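Local coordinates for dipicolinate synthase, B chain (Bacillus cereus, PDB 3MCU), which probably catalyses, together with its partner subunit DpaA, the NADP-dependent oxidation of dihydrodipicolinate to dipicolinate during sporulation, at residues Gly5-Phe10 with Ile83-Met88; Met88-Leu93 with Met112-Thr117. All coordinates share one frame; numbering follows the deposited sequence.

Interaction 1: residues Gly5-Phe10 with Ile83-Met88; sequences GKRIGF and IPLDCM
Arg-7, at the start of strand 7-12, is gripped by Asp-86 in the loop just before the parallel strand 87-94, in the Rossmann-like sheet of this flavoprotein-family chain. The Arg-7 side chain runs along residues 84-86. Its CB lies near Asp-86 OD2. CG packs on Leu-85 CD2 at 3.7 Å, and the two side chains cross at about a right angle. CD lies close to Pro-84 O and also nears Leu-85 CD2. The chain stays extended to CD and bends at chi3 (-65°), which brings the guanidinium back to the loop. There NH2 gives a hydrogen bond to Pro-84 O at 2.9 Å. That oxygen lies close to the guanidinium plane, while CG2 of Ile-83 sits over one face. NE is paired with Glu-35 on the next strand, so two partners fix the rotation of the group. The Arg-7 backbone is held as well. Its N-H points almost straight at Asp-86 OD2 (2.7 Å, 169°), on the anti side of the carboxylate and somewhat out of its plane. Its carbonyl O takes Asp-86 N at 2.8 Å and, weakly, Cys-87 N. Further on, Gly-9 leaves room for Leu-85 CD1 and Met-88, a selenomethionine. Met-88 SE lies 3.8 Å from Gly-9 CA, and Gly-9 N bonds to Cys-87 O at 2.8 Å.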
loop_
_atom_site.group_PDB
_atom_site.type_symbol
_atom_site.label_atom_id
_atom_site.label_comp_id
_atom_site.label_asym_id
_atom_site.label_seq_id
_atom_site.Cartn_x
_atom_site.Cartn_y
_atom_site.Cartn_z
ATOM N N GLY D 5 -29.835 -11.446 -23.245
ATOM C CA GLY D 5 -28.852 -12.349 -23.816
ATOM C C GLY D 5 -27.499 -12.419 -23.106
ATOM O O GLY D 5 -26.695 -13.287 -23.415
ATOM N N LYS D 6 -27.244 -11.513 -22.163
ATOM C CA LYS D 6 -25.948 -11.484 -21.464
ATOM C C LYS D 6 -25.851 -12.642 -20.481
ATOM O O LYS D 6 -26.846 -13.029 -19.887
ATOM C CB LYS D 6 -25.766 -10.172 -20.704
ATOM C CG LYS D 6 -25.736 -8.942 -21.551
ATOM C CD LYS D 6 -24.594 -8.982 -22.546
ATOM C CE LYS D 6 -24.711 -7.838 -23.557
ATOM N NZ LYS D 6 -23.565 -7.843 -24.513
ATOM N N ARG D 7 -24.659 -13.196 -20.305
ATOM C CA ARG D 7 -24.449 -14.188 -19.257
ATOM C C ARG D 7 -23.904 -13.497 -17.996
ATOM O O ARG D 7 -22.791 -12.970 -17.981
ATOM C CB ARG D 7 -23.532 -15.326 -19.737
ATOM C CG ARG D 7 -23.266 -16.414 -18.687
ATOM C CD ARG D 7 -22.251 -17.464 -19.199
ATOM N NE ARG D 7 -22.770 -18.212 -20.341
ATOM C CZ ARG D 7 -22.131 -18.367 -21.500
ATOM N NH1 ARG D 7 -22.694 -19.067 -22.471
ATOM N NH2 ARG D 7 -20.933 -17.822 -21.694
ATOM N N ILE D 8 -24.707 -13.490 -16.941
ATOM C CA ILE D 8 -24.402 -12.693 -15.768
ATOM C C ILE D 8 -24.273 -13.559 -14.526
ATOM O O ILE D 8 -25.203 -14.290 -14.148
ATOM C CB ILE D 8 -25.472 -11.605 -15.559
ATOM C CG1 ILE D 8 -25.477 -10.661 -16.754
ATOM C CG2 ILE D 8 -25.235 -10.818 -14.260
ATOM C CD1 ILE D 8 -26.597 -9.678 -16.707
ATOM N N GLY D 9 -23.112 -13.474 -13.893
ATOM C CA GLY D 9 -22.865 -14.188 -12.657
ATOM C C GLY D 9 -23.437 -13.360 -11.523
ATOM O O GLY D 9 -23.401 -12.130 -11.554
ATOM N N PHE D 10 -23.989 -14.033 -10.531
ATOM C CA PHE D 10 -24.530 -13.345 -9.382
ATOM C C PHE D 10 -24.068 -14.070 -8.130
ATOM O O PHE D 10 -24.516 -15.188 -7.829
ATOM C CB PHE D 10 -26.061 -13.270 -9.448
ATOM C CG PHE D 10 -26.639 -12.146 -8.640
ATOM C CD1 PHE D 10 -27.209 -11.049 -9.263
ATOM C CD2 PHE D 10 -26.592 -12.173 -7.260
ATOM C CE1 PHE D 10 -27.732 -10.002 -8.514
ATOM C CE2 PHE D 10 -27.113 -11.132 -6.511
ATOM C CZ PHE D 10 -27.679 -10.046 -7.142
ATOM N N ILE D 83 -17.034 -21.236 -19.557
ATOM C CA ILE D 83 -18.286 -20.490 -19.629
ATOM C C ILE D 83 -18.133 -19.030 -19.209
ATOM O O ILE D 83 -18.580 -18.627 -18.145
ATOM C CB ILE D 83 -19.375 -21.152 -18.764
ATOM C CG1 ILE D 83 -18.746 -22.093 -17.738
ATOM C CG2 ILE D 83 -20.367 -21.934 -19.638
ATOM C CD1 ILE D 83 -19.714 -22.432 -16.578
ATOM N N PRO D 84 -17.509 -18.217 -20.062
ATOM C CA PRO D 84 -17.176 -16.858 -19.616
ATOM C C PRO D 84 -18.388 -15.961 -19.431
ATOM O O PRO D 84 -19.268 -15.904 -20.288
ATOM C CB PRO D 84 -16.282 -16.327 -20.742
ATOM C CG PRO D 84 -16.611 -17.175 -21.928
ATOM C CD PRO D 84 -16.994 -18.517 -21.409
ATOM N N LEU D 85 -18.427 -15.260 -18.309
ATOM C CA LEU D 85 -19.520 -14.349 -18.027
ATOM C C LEU D 85 -19.272 -13.060 -18.763
ATOM O O LEU D 85 -18.121 -12.660 -18.971
ATOM C CB LEU D 85 -19.617 -14.061 -16.522
ATOM C CG LEU D 85 -19.673 -15.275 -15.604
ATOM C CD1 LEU D 85 -19.408 -14.881 -14.118
ATOM C CD2 LEU D 85 -21.010 -15.966 -15.768
ATOM N N ASP D 86 -20.351 -12.410 -19.164
ATOM C CA ASP D 86 -20.272 -11.058 -19.680
ATOM C C ASP D 86 -20.123 -10.056 -18.534
ATOM O O ASP D 86 -19.568 -8.977 -18.694
ATOM C CB ASP D 86 -21.540 -10.755 -20.484
ATOM C CG ASP D 86 -21.654 -11.626 -21.716
ATOM O OD1 ASP D 86 -20.642 -11.761 -22.432
ATOM O OD2 ASP D 86 -22.740 -12.192 -21.969
ATOM N N CYS D 87 -20.643 -10.427 -17.373
ATOM C CA CYS D 87 -20.530 -9.603 -16.191
ATOM C C CYS D 87 -20.659 -10.484 -14.956
ATOM O O CYS D 87 -21.438 -11.436 -14.935
ATOM C CB CYS D 87 -21.614 -8.517 -16.182
ATOM S SG CYS D 87 -21.437 -7.360 -14.806
HETATM N N MSE D 88 -19.862 -10.172 -13.942
HETATM C CA MSE D 88 -19.979 -10.806 -12.634
HETATM C C MSE D 88 -20.512 -9.755 -11.661
HETATM O O MSE D 88 -19.950 -8.664 -11.563
HETATM C CB MSE D 88 -18.608 -11.331 -12.178
HETATM C CG MSE D 88 -18.578 -11.947 -10.773
HETATM SE SE MSE D 88 -19.712 -13.538 -10.619
HETATM C CE MSE D 88 -19.788 -13.721 -8.652
#

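Interaction 2: residues Met88-Leu93 with Met112-Thr117; sequences MVIAPL and MAAKAT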
loop_
_atom_site.group_PDB
_atom_site.type_symbol
_atom_site.label_atom_id
_atom_site.label_comp_id
_atom_site.label_asym_id
_atom_site.label_seq_id
_atom_site.Cartn_x
_atom_site.Cartn_y
_atom_site.Cartn_z
HETATM N N MSE D 88 -19.862 -10.172 -13.942
HETATM C CA MSE D 88 -19.979 -10.806 -12.634
HETATM C C MSE D 88 -20.512 -9.755 -11.661
HETATM O O MSE D 88 -19.950 -8.664 -11.563
HETATM C CB MSE D 88 -18.608 -11.331 -12.178
HETATM C CG MSE D 88 -18.578 -11.947 -10.773
HETATM SE SE MSE D 88 -19.712 -13.538 -10.619
HETATM C CE MSE D 88 -19.788 -13.721 -8.652
ATOM N N VAL D 89 -21.606 -10.075 -10.970
ATOM C CA VAL D 89 -22.147 -9.224 -9.908
ATOM C C VAL D 89 -21.852 -9.863 -8.561
ATOM O O VAL D 89 -22.009 -11.076 -8.405
ATOM C CB VAL D 89 -23.688 -9.087 -9.998
ATOM C CG1 VAL D 89 -24.233 -8.327 -8.781
ATOM C CG2 VAL D 89 -24.104 -8.403 -11.284
ATOM N N ILE D 90 -21.401 -9.065 -7.596
ATOM C CA ILE D 90 -21.338 -9.524 -6.209
ATOM C C ILE D 90 -22.201 -8.599 -5.348
ATOM O O ILE D 90 -21.975 -7.392 -5.291
ATOM C CB ILE D 90 -19.902 -9.533 -5.651
ATOM C CG1 ILE D 90 -18.939 -10.282 -6.585
ATOM C CG2 ILE D 90 -19.887 -10.125 -4.229
ATOM C CD1 ILE D 90 -17.464 -10.236 -6.097
ATOM N N ALA D 91 -23.206 -9.159 -4.695
ATOM C CA ALA D 91 -24.161 -8.330 -3.996
ATOM C C ALA D 91 -25.015 -9.180 -3.070
ATOM O O ALA D 91 -25.725 -10.069 -3.527
ATOM C CB ALA D 91 -25.035 -7.579 -5.006
ATOM N N PRO D 92 -24.936 -8.918 -1.758
ATOM C CA PRO D 92 -24.060 -7.891 -1.181
ATOM C C PRO D 92 -22.594 -8.298 -1.153
ATOM O O PRO D 92 -22.257 -9.475 -1.177
ATOM C CB PRO D 92 -24.578 -7.763 0.264
ATOM C CG PRO D 92 -25.144 -9.102 0.573
ATOM C CD PRO D 92 -25.746 -9.598 -0.729
ATOM N N LEU D 93 -21.726 -7.300 -1.108
ATOM C CA LEU D 93 -20.300 -7.520 -0.968
ATOM C C LEU D 93 -19.919 -7.109 0.456
ATOM O O LEU D 93 -19.963 -5.931 0.800
ATOM C CB LEU D 93 -19.560 -6.656 -1.982
ATOM C CG LEU D 93 -18.122 -6.968 -2.399
ATOM C CD1 LEU D 93 -17.188 -5.833 -2.056
ATOM C CD2 LEU D 93 -17.621 -8.291 -1.869
HETATM N N MSE D 112 -13.384 -16.456 -6.529
HETATM C CA MSE D 112 -12.776 -17.136 -7.667
HETATM C C MSE D 112 -13.538 -16.810 -8.953
HETATM O O MSE D 112 -12.934 -16.683 -10.028
HETATM C CB MSE D 112 -12.723 -18.647 -7.443
HETATM C CG MSE D 112 -12.274 -19.415 -8.679
HETATM SE SE MSE D 112 -10.400 -19.015 -9.168
HETATM C CE MSE D 112 -9.496 -19.990 -7.745
ATOM N N ALA D 113 -14.864 -16.676 -8.827
ATOM C CA ALA D 113 -15.732 -16.316 -9.951
ATOM C C ALA D 113 -15.395 -14.926 -10.462
ATOM O O ALA D 113 -15.334 -14.702 -11.670
ATOM C CB ALA D 113 -17.212 -16.374 -9.545
ATOM N N ALA D 114 -15.185 -14.000 -9.522
ATOM C CA ALA D 114 -14.805 -12.628 -9.835
ATOM C C ALA D 114 -13.439 -12.577 -10.524
ATOM O O ALA D 114 -13.234 -11.839 -11.485
ATOM C CB ALA D 114 -14.810 -11.771 -8.566
ATOM N N LYS D 115 -12.510 -13.388 -10.033
ATOM C CA LYS D 115 -11.195 -13.503 -10.632
ATOM C C LYS D 115 -11.272 -14.094 -12.054
ATOM O O LYS D 115 -10.610 -13.593 -12.983
ATOM C CB LYS D 115 -10.282 -14.359 -9.730
ATOM C CG LYS D 115 -8.850 -14.516 -10.237
ATOM C CD LYS D 115 -8.107 -15.624 -9.506
ATOM C CE LYS D 115 -6.623 -15.607 -9.822
ATOM N NZ LYS D 115 -5.911 -16.809 -9.279
ATOM N N ALA D 116 -12.061 -15.153 -12.235
ATOM C CA ALA D 116 -12.165 -15.789 -13.564
ATOM C C ALA D 116 -12.789 -14.846 -14.581
ATOM O O ALA D 116 -12.713 -15.069 -15.787
ATOM C CB ALA D 116 -12.976 -17.100 -13.505
ATOM N N THR D 117 -13.422 -13.787 -14.081
ATOM C CA THR D 117 -14.033 -12.797 -14.956
ATOM C C THR D 117 -13.050 -11.686 -15.358
ATOM O O THR D 117 -13.028 -11.266 -16.519
ATOM C CB THR D 117 -15.280 -12.213 -14.286
ATOM O OG1 THR D 117 -16.159 -13.296 -13.968
ATOM C CG2 THR D 117 -15.988 -11.214 -15.196
#
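Met-88 lays its side chain across one turn of helix 109-118, from Thr-117 to Ala-113. CB sits against the threonine, 3.6 Å from Thr-117 OG1, and also touches its methyl CG2. CG comes next and rests on the helix backbone, 3.9 Å from Ala-114 CA. The chain turns at chi2 (63°). This turn carries the selenium and the terminal methyl to Ala-113, where Met-88 CE meets Ala-113 CB at 3.8 Å and SE is nearly as close. The small alanines let the strand side chain lie close to the helix. Ile-90, two residues on and on the same face of the strand, adds a second point. Its CD1 meets Ala-114 CB at 3.9 Å. CG1 is anti to the carbonyl carbon (chi1 -51°), and the nearly straight chi2 extends CD1 toward the helix. The contact between the two segments is entirely by packing. The one polar side-chain atom in it, Thr-117 OG1, donates to Ala-113 O at 2.8 Å, one turn back. The hydroxyl thus spends its proton within its own helix, and the threonine turns CG2 and OG1 to Met-88 CB. Val-124 and Leu-126 of the next strand pack beside Met-88 and Ile-90, and Phe-101 of helix 95-102 touches Ala-114. The axes of strand 88-91 and helix segment 112-117 approach to 8.8 Å and run roughly antiparallel, at 150°. A helix packed antiparallel on a central parallel strand is typical of the three-layer alpha/beta Rossmann-like fold, as in the Flavoprotein family to which this chain belongs.

Overall arrangement
The centres of interactions 1 and 2 are about 10 Å apart. Both use strand 87-94 and share Met-88. Along the chain they come in series: interaction 1 closes where interaction 2 opens. Interaction 1 pairs the strand with its parallel neighbour 7-12, within the sheet. Interaction 2 joins it to helix 109-118, which covers one face of that sheet. They also touch directly. Gly-9 O and Val-89 N, 2.8 Å apart, probably continue the ladder of interaction 1, and Leu-85 CD1 packs on Thr-117 OG1. Interaction 1 is only partly buried, at the start of the strands, whereas interaction 2 is fully buried. Together they tie two sheet strands and a covering helix into one core.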